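PDB 2VOS: folylpolyglutamate synthase protein FOLC from Mycobacterium tuberculosis, which probably adds L-glutamate to dihydropteroate and, one residue at a time, to tetrahydrofolate, using ATP and magnesium. Local coordinates for residues 100-103 with 104-108; 256-259 with 260-264; 362-365 with 366-370; 438-441 with 442-446. All coordinates share one frame; numbering follows the deposited sequence.

Contact 1 (100-103 with 104-108)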
# COMPACT_ATOMS: atom_id res chain seq x y z
N HIS A 100 -2.95 -7.75 -1.04
CA HIS A 100 -3.53 -7.69 -2.40
C HIS A 100 -4.98 -7.14 -2.34
O HIS A 100 -5.70 -7.29 -1.31
CB HIS A 100 -3.48 -9.05 -3.12
CG HIS A 100 -4.35 -10.12 -2.50
ND1 HIS A 100 -3.86 -11.06 -1.62
CD2 HIS A 100 -5.66 -10.45 -2.70
CE1 HIS A 100 -4.84 -11.89 -1.28
NE2 HIS A 100 -5.94 -11.54 -1.92
N LEU A 101 -5.40 -6.48 -3.42
CA LEU A 101 -6.75 -5.99 -3.57
C LEU A 101 -7.68 -7.07 -4.06
O LEU A 101 -8.74 -7.31 -3.46
CB LEU A 101 -6.78 -4.90 -4.65
CG LEU A 101 -6.42 -3.47 -4.33
CD1 LEU A 101 -6.41 -2.72 -5.63
CD2 LEU A 101 -7.44 -2.81 -3.37
N GLN A 102 -7.34 -7.68 -5.20
CA GLN A 102 -8.26 -8.67 -5.83
C GLN A 102 -7.76 -10.10 -5.89
O GLN A 102 -8.53 -11.06 -5.65
CB GLN A 102 -8.60 -8.24 -7.25
CG GLN A 102 -9.12 -6.85 -7.32
CD GLN A 102 -9.15 -6.38 -8.76
OE1 GLN A 102 -8.25 -5.62 -9.22
NE2 GLN A 102 -10.21 -6.78 -9.49
N SER A 103 -6.47 -10.28 -6.21
CA SER A 103 -5.94 -11.61 -6.39
C SER A 103 -4.55 -11.67 -5.77
O SER A 103 -3.81 -10.71 -5.85
CB SER A 103 -5.88 -11.95 -7.90
OG SER A 103 -5.10 -13.12 -8.10
N PRO A 104 -4.19 -12.81 -5.15
CA PRO A 104 -2.88 -12.81 -4.55
C PRO A 104 -1.72 -12.70 -5.56
O PRO A 104 -0.61 -12.37 -5.14
CB PRO A 104 -2.82 -14.18 -3.84
CG PRO A 104 -3.80 -15.02 -4.52
CD PRO A 104 -4.91 -14.08 -4.97
N VAL A 105 -1.94 -12.97 -6.87
CA VAL A 105 -0.85 -12.74 -7.85
C VAL A 105 -0.32 -11.31 -7.75
O VAL A 105 0.84 -11.02 -8.15
CB VAL A 105 -1.26 -13.07 -9.36
CG1 VAL A 105 -1.77 -14.47 -9.46
CG2 VAL A 105 -2.31 -12.11 -9.95
N GLU A 106 -1.14 -10.39 -7.23
CA GLU A 106 -0.72 -9.00 -7.20
C GLU A 106 0.51 -8.85 -6.30
O GLU A 106 1.20 -7.83 -6.35
CB GLU A 106 -1.79 -8.10 -6.58
CG GLU A 106 -3.01 -7.84 -7.49
CD GLU A 106 -4.20 -7.36 -6.63
OE1 GLU A 106 -3.98 -6.49 -5.74
OE2 GLU A 106 -5.31 -7.90 -6.80
N ARG A 107 0.68 -9.80 -5.40
CA ARG A 107 1.77 -9.69 -4.38
C ARG A 107 3.15 -9.96 -4.96
O ARG A 107 4.13 -9.65 -4.31
CB ARG A 107 1.57 -10.71 -3.25
CG ARG A 107 0.24 -10.41 -2.50
CD ARG A 107 -0.15 -11.57 -1.58
NE ARG A 107 -1.26 -11.12 -0.70
CZ ARG A 107 -1.12 -10.51 0.50
NH1 ARG A 107 0.11 -10.29 1.05
NH2 ARG A 107 -2.22 -10.15 1.18
N ILE A 108 3.22 -10.54 -6.16
CA ILE A 108 4.52 -10.79 -6.78
C ILE A 108 4.47 -10.34 -8.21
O ILE A 108 3.76 -10.94 -9.03
CB ILE A 108 4.88 -12.32 -6.74
CG1 ILE A 108 4.69 -12.85 -5.30
CG2 ILE A 108 6.31 -12.59 -7.37
CD1 ILE A 108 4.74 -14.42 -5.16

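Contact 2 (256-259 with 260-264)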
# COMPACT_ATOMS: atom_id res chain seq x y z
N VAL A 256 21.39 9.58 5.53
CA VAL A 256 20.00 9.90 5.57
C VAL A 256 19.63 10.98 4.58
O VAL A 256 20.36 11.95 4.44
CB VAL A 256 19.60 10.37 6.97
CG1 VAL A 256 18.17 10.87 6.92
CG2 VAL A 256 19.74 9.20 8.01
N ALA A 257 18.50 10.82 3.89
CA ALA A 257 17.94 11.86 3.03
C ALA A 257 16.52 12.07 3.55
O ALA A 257 15.74 11.11 3.65
CB ALA A 257 17.90 11.36 1.57
N ARG A 258 16.15 13.32 3.83
CA ARG A 258 14.85 13.55 4.47
C ARG A 258 14.01 14.48 3.64
O ARG A 258 14.53 15.51 3.19
CB ARG A 258 15.04 14.26 5.83
CG ARG A 258 15.77 13.41 6.83
CD ARG A 258 16.39 14.32 7.94
NE ARG A 258 17.42 15.17 7.36
CZ ARG A 258 17.94 16.24 7.95
NH1 ARG A 258 17.52 16.61 9.17
NH2 ARG A 258 18.88 16.95 7.33
N GLU A 259 12.71 14.18 3.49
CA GLU A 259 11.86 15.12 2.75
C GLU A 259 11.93 16.45 3.37
O GLU A 259 12.02 16.56 4.60
CB GLU A 259 10.41 14.65 2.56
CG GLU A 259 9.66 15.56 1.57
CD GLU A 259 8.26 15.03 1.27
OE1 GLU A 259 7.98 13.93 1.80
OE2 GLU A 259 7.47 15.69 0.53
N ASP A 260 11.97 17.48 2.52
CA ASP A 260 12.06 18.89 2.94
C ASP A 260 13.41 19.30 3.45
O ASP A 260 13.57 20.42 3.92
CB ASP A 260 10.97 19.26 3.97
CG ASP A 260 9.55 19.09 3.40
OD1 ASP A 260 9.32 19.40 2.25
OD2 ASP A 260 8.66 18.56 4.08
N SER A 261 14.38 18.40 3.41
CA SER A 261 15.78 18.82 3.64
C SER A 261 16.68 18.45 2.44
O SER A 261 17.40 19.30 1.93
CB SER A 261 16.39 18.16 4.87
OG SER A 261 15.84 18.66 6.06
N GLU A 262 16.66 17.18 2.04
CA GLU A 262 17.51 16.70 0.97
C GLU A 262 16.73 16.62 -0.32
O GLU A 262 17.32 16.59 -1.37
CB GLU A 262 18.11 15.31 1.29
CG GLU A 262 19.30 15.31 2.28
CD GLU A 262 18.91 15.74 3.70
OE1 GLU A 262 18.02 15.11 4.28
OE2 GLU A 262 19.48 16.73 4.23
N PHE A 263 15.40 16.60 -0.25
CA PHE A 263 14.52 16.57 -1.44
C PHE A 263 13.14 17.12 -1.07
O PHE A 263 12.80 17.18 0.13
CB PHE A 263 14.40 15.14 -2.01
CG PHE A 263 13.86 14.14 -1.02
CD1 PHE A 263 14.74 13.46 -0.13
CD2 PHE A 263 12.53 13.83 -0.98
CE1 PHE A 263 14.24 12.49 0.79
CE2 PHE A 263 12.01 12.87 -0.03
CZ PHE A 263 12.86 12.23 0.84
N ALA A 264 12.33 17.52 -2.05
CA ALA A 264 11.03 18.17 -1.74
C ALA A 264 10.17 18.30 -2.97
O ALA A 264 10.67 18.34 -4.09
CB ALA A 264 11.26 19.59 -1.16
O HOH W 1 8.12 18.17 0.10
O HOH W 2 13.01 17.41 6.86

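Contact 3 (362-365 with 366-370)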
# COMPACT_ATOMS: atom_id res chain seq x y z
N LEU A 362 -7.87 11.23 1.46
CA LEU A 362 -8.99 11.01 0.60
C LEU A 362 -9.98 12.20 0.63
O LEU A 362 -10.40 12.69 -0.44
CB LEU A 362 -9.69 9.69 1.00
CG LEU A 362 -11.01 9.33 0.35
CD1 LEU A 362 -10.93 9.34 -1.24
CD2 LEU A 362 -11.56 7.94 0.87
N ALA A 363 -10.35 12.68 1.83
CA ALA A 363 -11.37 13.74 1.94
C ALA A 363 -10.79 15.03 1.33
O ALA A 363 -11.47 15.74 0.57
CB ALA A 363 -11.75 13.98 3.44
N GLN A 364 -9.53 15.34 1.64
CA GLN A 364 -8.94 16.56 1.11
C GLN A 364 -8.88 16.54 -0.43
O GLN A 364 -9.10 17.59 -1.07
CB GLN A 364 -7.54 16.76 1.63
CG GLN A 364 -7.51 17.26 3.06
CD GLN A 364 -6.09 17.38 3.53
OE1 GLN A 364 -5.37 18.28 3.09
NE2 GLN A 364 -5.64 16.44 4.37
N THR A 365 -8.52 15.38 -0.98
CA THR A 365 -8.43 15.22 -2.43
C THR A 365 -9.80 15.42 -3.10
O THR A 365 -9.93 16.12 -4.13
CB THR A 365 -7.87 13.84 -2.78
OG1 THR A 365 -6.61 13.66 -2.12
CG2 THR A 365 -7.63 13.69 -4.34
N LEU A 366 -10.84 14.81 -2.54
CA LEU A 366 -12.18 14.91 -3.08
C LEU A 366 -12.66 16.37 -3.09
O LEU A 366 -13.30 16.82 -4.03
CB LEU A 366 -13.18 14.07 -2.24
CG LEU A 366 -13.01 12.55 -2.38
CD1 LEU A 366 -13.77 11.85 -1.25
CD2 LEU A 366 -13.42 12.05 -3.79
N ALA A 367 -12.29 17.11 -2.05
CA ALA A 367 -12.69 18.51 -1.88
C ALA A 367 -11.83 19.48 -2.72
O ALA A 367 -12.31 20.52 -3.23
CB ALA A 367 -12.62 18.88 -0.40
N HIS A 368 -10.55 19.17 -2.84
CA HIS A 368 -9.65 20.09 -3.49
C HIS A 368 -9.44 19.89 -4.98
O HIS A 368 -9.07 20.84 -5.66
CB HIS A 368 -8.28 20.04 -2.82
CG HIS A 368 -8.29 20.42 -1.38
ND1 HIS A 368 -7.25 20.11 -0.53
CD2 HIS A 368 -9.20 21.10 -0.63
CE1 HIS A 368 -7.52 20.57 0.68
NE2 HIS A 368 -8.69 21.19 0.63
N GLU A 369 -9.65 18.70 -5.50
CA GLU A 369 -9.24 18.39 -6.83
C GLU A 369 -10.43 18.08 -7.71
O GLU A 369 -10.29 17.78 -8.86
CB GLU A 369 -8.25 17.19 -6.79
CG GLU A 369 -6.99 17.56 -6.02
CD GLU A 369 -5.80 16.58 -6.16
OE1 GLU A 369 -5.71 15.74 -7.10
OE2 GLU A 369 -4.88 16.74 -5.34
N PHE A 370 -11.63 18.15 -7.13
CA PHE A 370 -12.87 17.87 -7.85
C PHE A 370 -13.88 18.87 -7.38
O PHE A 370 -13.66 19.61 -6.42
CB PHE A 370 -13.35 16.49 -7.53
CG PHE A 370 -12.39 15.41 -7.92
CD1 PHE A 370 -12.41 14.86 -9.19
CD2 PHE A 370 -11.42 14.96 -7.02
CE1 PHE A 370 -11.50 13.87 -9.58
CE2 PHE A 370 -10.50 13.97 -7.43
CZ PHE A 370 -10.54 13.44 -8.70

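Contact 4 (438-441 with 442-446)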
# COMPACT_ATOMS: atom_id res chain seq x y z
N ASP A 438 -25.35 -4.62 -2.85
CA ASP A 438 -26.53 -3.90 -2.36
C ASP A 438 -26.17 -2.42 -2.01
O ASP A 438 -26.94 -1.50 -2.34
CB ASP A 438 -27.11 -4.58 -1.11
CG ASP A 438 -27.96 -5.85 -1.42
OD1 ASP A 438 -28.07 -6.32 -2.59
OD2 ASP A 438 -28.55 -6.36 -0.43
N ALA A 439 -25.05 -2.21 -1.32
CA ALA A 439 -24.66 -0.89 -0.83
C ALA A 439 -24.43 0.03 -2.02
O ALA A 439 -24.90 1.16 -2.01
CB ALA A 439 -23.41 -0.94 -0.02
N ILE A 440 -23.79 -0.49 -3.06
CA ILE A 440 -23.62 0.34 -4.26
C ILE A 440 -24.97 0.70 -4.91
O ILE A 440 -25.15 1.79 -5.49
CB ILE A 440 -22.62 -0.27 -5.26
CG1 ILE A 440 -21.21 -0.25 -4.65
CG2 ILE A 440 -22.59 0.55 -6.57
CD1 ILE A 440 -20.25 -1.25 -5.23
N ASP A 441 -25.92 -0.23 -4.84
CA ASP A 441 -27.21 0.05 -5.44
C ASP A 441 -27.88 1.14 -4.59
O ASP A 441 -28.52 2.04 -5.13
CB ASP A 441 -28.11 -1.22 -5.52
CG ASP A 441 -27.71 -2.20 -6.67
OD1 ASP A 441 -26.81 -1.88 -7.51
OD2 ASP A 441 -28.27 -3.31 -6.72
N VAL A 442 -27.77 1.04 -3.27
CA VAL A 442 -28.32 2.08 -2.41
C VAL A 442 -27.68 3.44 -2.75
O VAL A 442 -28.42 4.43 -2.98
CB VAL A 442 -28.22 1.73 -0.90
CG1 VAL A 442 -28.72 2.89 -0.03
CG2 VAL A 442 -29.08 0.49 -0.59
N ALA A 443 -26.34 3.50 -2.83
CA ALA A 443 -25.65 4.75 -3.11
C ALA A 443 -26.15 5.29 -4.42
O ALA A 443 -26.30 6.50 -4.62
CB ALA A 443 -24.10 4.58 -3.15
N THR A 444 -26.39 4.38 -5.36
CA THR A 444 -26.74 4.82 -6.69
C THR A 444 -28.10 5.50 -6.66
O THR A 444 -28.29 6.51 -7.32
CB THR A 444 -26.77 3.64 -7.70
OG1 THR A 444 -25.45 3.08 -7.77
CG2 THR A 444 -27.27 4.14 -9.12
N SER A 445 -29.04 4.95 -5.90
CA SER A 445 -30.33 5.58 -5.88
C SER A 445 -30.24 6.94 -5.13
O SER A 445 -30.92 7.88 -5.49
CB SER A 445 -31.43 4.64 -5.34
OG SER A 445 -31.24 4.40 -3.96
N LEU A 446 -29.34 7.06 -4.16
CA LEU A 446 -29.18 8.34 -3.49
C LEU A 446 -28.62 9.40 -4.46
O LEU A 446 -29.05 10.54 -4.52
CB LEU A 446 -28.29 8.19 -2.26
CG LEU A 446 -28.78 7.34 -1.08
CD1 LEU A 446 -27.70 7.25 0.02
CD2 LEU A 446 -30.09 7.88 -0.51

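Contact 1 (100-103 with 104-108)
With chi1 at 67°, H100 CG sits between its own backbone N and carbonyl carbon, which tips the imidazole over P104 and toward R107. E106 runs extended beyond CG (chi2 161°), and its carboxylate reaches back to the backbone of 101-103. There it accepts three backbone N-H groups. L101 N lies 2.7 Å from E106 OE1, on the syn side but tilted from the carboxylate plane. Q102 N meets the syn lone pair of E106 OE2 at 2.6 Å. S103 N comes to E106 OE2 at 2.7 Å from above the plane. These bonds fix the rotation of the carboxylate. The loop joins strand 93-96 to antiparallel strand 108-110, neighbours in the sheet of the ATP-binding domain, and L101 lies beside the ADP-binding R338. A 3-10 turn, 104-107, closes it, and E106 N returns a 3.0 Å bond to S103 O. P104 CB lies over the H100 ring face, a CH-pi contact of 4.2 Å to the centroid. At the ring edge, R107 NE donates to H100 ND1 over 2.8 Å, in the imidazole plane, with the guanidinium turned 79° from the ring.

Contact 2 (256-259 with 260-264)
This is a local contact round a type II beta turn, R258 to S261, at the end of edge strand 255-258. It lies between the eight-stranded mixed sheet of the ATP-binding domain and the three-stranded antiparallel sheet that begins at 264. A257, R258 and E259 meet E262 and F263 on the returning side, and a single beta bridge pairs E259 with F263. R258 O takes two N-H groups, from S261 and from E262, both at 2.9 Å. The R258-E262 salt bridge is side-on, guanidinium and carboxylate 3° apart. NE of R258 donates to OE1 of E262 at 3.1 Å, and NH2 of R258 to OE2 of E262 at 3.2 Å, each on a syn lone pair. A bend in E262 at chi2 (67°) folds its carboxylate back to the strand. S261 OG lies over the guanidinium face. E259 OE2 accepts a hydrogen bond from H300 on helix 296-312, which also carries the ADP-binding N301. R236 pairs with D260 OD2, and one water donates to both E259 OE2 and D260 OD1. E259 CA lies over one face of the F263 ring, a CH-pi contact of 3.8 Å to the centroid. The anti lone pair of E262 OE1 takes the backbone N of R258, at 2.6 Å.

Contact 3 (362-365 with 366-370)
L362 and L366 meet one turn apart on helix 356-368, through their CD1 atoms at 3.8 Å. The backbone beside them is paired in regular steps. L366 N donates to L362 O over 3.0 Å, and A367 N donates to A363 O over 3.1 Å. H368 N reaches Q364 O at 2.8 Å, and E369 N reaches T365 O at 2.9 Å. Thus all four carbonyls of 362-365 have a donor. T365 OG1, set beside its own backbone N (chi1 -56°), bonds to the A361 carbonyl one turn earlier, and Q364 NE2 bonds to S360 OG. The CG2 branch of T365 points to E369 and packs 3.9 Å from CD of that residue. The E369 carboxylate is held elsewhere: OE2 forms a salt bridge with R268, and OE1 takes the backbone N of G295. H368 lies alongside Q364, with one ring face toward the Q364 carbonyl. The F370 ring edge comes to T365 O, with CD2 of F370 at 3.5 Å. L362 also packs on V467 and T469 of strand 464-469, and near ADP-binding D351. These turns belong to an alpha-helix lying on the sheet of the Mur ligase C-terminal domain, beside the nucleotide.

Contact 4 (438-441 with 442-446)
T444 meets I440 one turn earlier on helix 436-451, and its side chain can be followed outward. T444 CB lies 3.3 Å from I440 O and 3.5 Å from D441 O. The torsion chi1 of -62° sets OG1 beside the backbone N of T444, facing back along the helix. T444 OG1 then donates to I440 O over 2.6 Å. It also passes 4.0 Å from CG2 of I440. T444 N donates to the same I440 O over 2.9 Å. The two donors come from opposite faces of the carbonyl plane. The neighbouring backbone keeps its i to i-4 pairs: V442 N to D438 O, A443 N to A439 O at 2.9 Å, and S445 N to D441 O. S445 OG, at chi1 69°, donates over 3.0 Å to V442 O, three residues back, which also accepts L446 N. A439 and A443 pack on V378 of strand 374-379. I440 touches I468, and T444 touches I466, both on strand 464-469. Serine and threonine hydroxyls bonded back to a carbonyl of the preceding turn are familiar in alpha-helices, here one on the central sheet of the Mur ligase C-terminal domain.

How the contacts relate
The contacts follow one another along the chain without overlap, and none touches another. Contacts 1 and 2 adjoin the eight-stranded sheet of the ATP-binding domain: contact 1 joins strands 93-96 and 108-110, and contact 2 includes the end of the outermost strand 255-258. Their centres are 32 Å apart, on opposite sides of the chain's centre. Contacts 3 and 4 are on helices 356-368 and 436-451 of the C-terminal domain, with centres 22 Å apart, and both helices pack on strand 464-469. Contacts 1, 2 and 3 each bring a side chain within about 8 Å of ADP, so both domains approach the nucleotide. Contact 4 lies away from the annotated sites, about 44 Å from contact 2 between centres.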